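Local structure of MupZ (Pseudomonas fluorescens, 6FXD) at residues Arg35-Glu38 and Ala39-Tyr43. The protein probably acts as an epoxide hydrolase that helps to build the oxygen heterocycles of the antibiotic mupirocin during its biosynthesis. Sequence-based numbering, arbitrary orientation.
Sequences RHLE and AFKAY
Phe40 N donates to His36 O at 2.8 Å, the first of three i to i+4 backbone bonds that open the helix 37-51. Lys41 N reaches Leu37 O in the same way at 3.0 Å, and Ala42 N reaches Glu38 O, its N-H bent a little more from the straight line (154°). Together they form the opening turns of an α-helix.

Apolar contact is carried by Leu37 and Lys41, four residues apart and so on the same side of the helix. With CG anti to the carbonyl carbon (chi1 -67°) and the chain extended beyond it, Lys41 runs back toward the start of the helix, its CE lying 3.9 Å from Leu37 CD1. Its CG also brushes Leu37 O, at 3.3 Å. Leu37 and the buried Phe40 both pack on Ile32, and Phe40 meets Phe30 of the middle strand, 24-31, edge to face; these contacts join helix 37-51 to the sheet.

Polar ends meet through water. The Glu38 chain, bent at chi2 (-48°), brings OE2 to a water that it accepts from at 2.9 Å; the same water accepts from Lys41 NZ, also at 2.9 Å. Direct pairing is absent, since OE2 and NZ stand 4.9 Å apart. Lys41 instead forms a salt bridge with Glu131 of the second subunit and a cation-pi contact with Phe64. Paired directly with one carboxylate and through water with another, its ammonium links the helix start to the subunit interface.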
# COMPACT_ATOMS: atom_id res chain seq x y z
N ARG A 35 40.34 14.02 -17.19
CA ARG A 35 40.88 15.37 -17.17
C ARG A 35 39.92 16.38 -16.55
O ARG A 35 40.34 17.48 -16.20
CB ARG A 35 41.28 15.79 -18.59
CG ARG A 35 40.10 16.03 -19.51
CD ARG A 35 40.53 16.14 -20.97
NE ARG A 35 39.37 16.17 -21.86
CZ ARG A 35 38.75 15.07 -22.31
NH1 ARG A 35 39.20 13.87 -21.98
NH2 ARG A 35 37.69 15.18 -23.10
N HIS A 36 38.64 16.03 -16.40
CA HIS A 36 37.63 16.90 -15.82
C HIS A 36 37.18 16.46 -14.43
O HIS A 36 36.32 17.12 -13.84
CB HIS A 36 36.39 16.96 -16.71
CG HIS A 36 36.63 17.57 -18.05
ND1 HIS A 36 37.53 18.60 -18.26
CD2 HIS A 36 36.07 17.32 -19.26
CE1 HIS A 36 37.52 18.94 -19.53
NE2 HIS A 36 36.64 18.18 -20.16
N LEU A 37 37.72 15.36 -13.90
CA LEU A 37 37.17 14.78 -12.68
C LEU A 37 37.30 15.73 -11.49
O LEU A 37 36.36 15.88 -10.70
CB LEU A 37 37.84 13.43 -12.38
CG LEU A 37 37.33 12.67 -11.14
CD1 LEU A 37 35.85 12.34 -11.29
CD2 LEU A 37 38.13 11.40 -10.83
N GLU A 38 38.46 16.38 -11.33
CA GLU A 38 38.63 17.26 -10.17
C GLU A 38 37.77 18.52 -10.29
O GLU A 38 37.23 19.01 -9.28
CB GLU A 38 40.10 17.61 -9.96
CG GLU A 38 40.97 16.42 -9.58
CD GLU A 38 40.37 15.59 -8.45
OE1 GLU A 38 39.90 16.18 -7.45
OE2 GLU A 38 40.36 14.34 -8.58
N ALA A 39 37.63 19.04 -11.50
CA ALA A 39 36.72 20.16 -11.72
C ALA A 39 35.27 19.76 -11.43
O ALA A 39 34.51 20.53 -10.85
CB ALA A 39 36.87 20.71 -13.14
N PHE A 40 34.86 18.57 -11.88
CA PHE A 40 33.53 18.09 -11.57
C PHE A 40 33.30 18.03 -10.06
O PHE A 40 32.27 18.51 -9.57
CB PHE A 40 33.33 16.70 -12.20
CG PHE A 40 31.93 16.14 -12.05
CD1 PHE A 40 31.54 15.50 -10.88
CD2 PHE A 40 31.01 16.26 -13.08
CE1 PHE A 40 30.25 15.00 -10.74
CE2 PHE A 40 29.70 15.74 -12.95
CZ PHE A 40 29.32 15.13 -11.79
N LYS A 41 34.25 17.46 -9.32
CA LYS A 41 34.11 17.39 -7.87
C LYS A 41 34.03 18.77 -7.22
O LYS A 41 33.29 18.98 -6.26
CB LYS A 41 35.24 16.54 -7.29
CG LYS A 41 35.12 15.07 -7.71
CD LYS A 41 36.15 14.19 -7.01
CE LYS A 41 35.97 12.70 -7.40
NZ LYS A 41 36.73 11.81 -6.52
N ALA A 42 34.79 19.74 -7.74
CA ALA A 42 34.70 21.11 -7.22
C ALA A 42 33.30 21.68 -7.44
O ALA A 42 32.73 22.33 -6.54
CB ALA A 42 35.76 21.97 -7.89
N TYR A 43 32.75 21.50 -8.64
CA TYR A 43 31.42 22.02 -8.92
C TYR A 43 30.35 21.35 -8.07
O TYR A 43 29.26 21.90 -7.91
CB TYR A 43 31.07 21.87 -10.39
CG TYR A 43 31.41 23.08 -11.18
CD1 TYR A 43 30.59 24.19 -11.12
CD2 TYR A 43 32.54 23.12 -11.96
CE1 TYR A 43 30.90 25.33 -11.85
CE2 TYR A 43 32.86 24.25 -12.69
CZ TYR A 43 32.03 25.35 -12.63
OH TYR A 43 32.35 26.48 -13.36
O HOH W 1 39.47 12.65 -6.46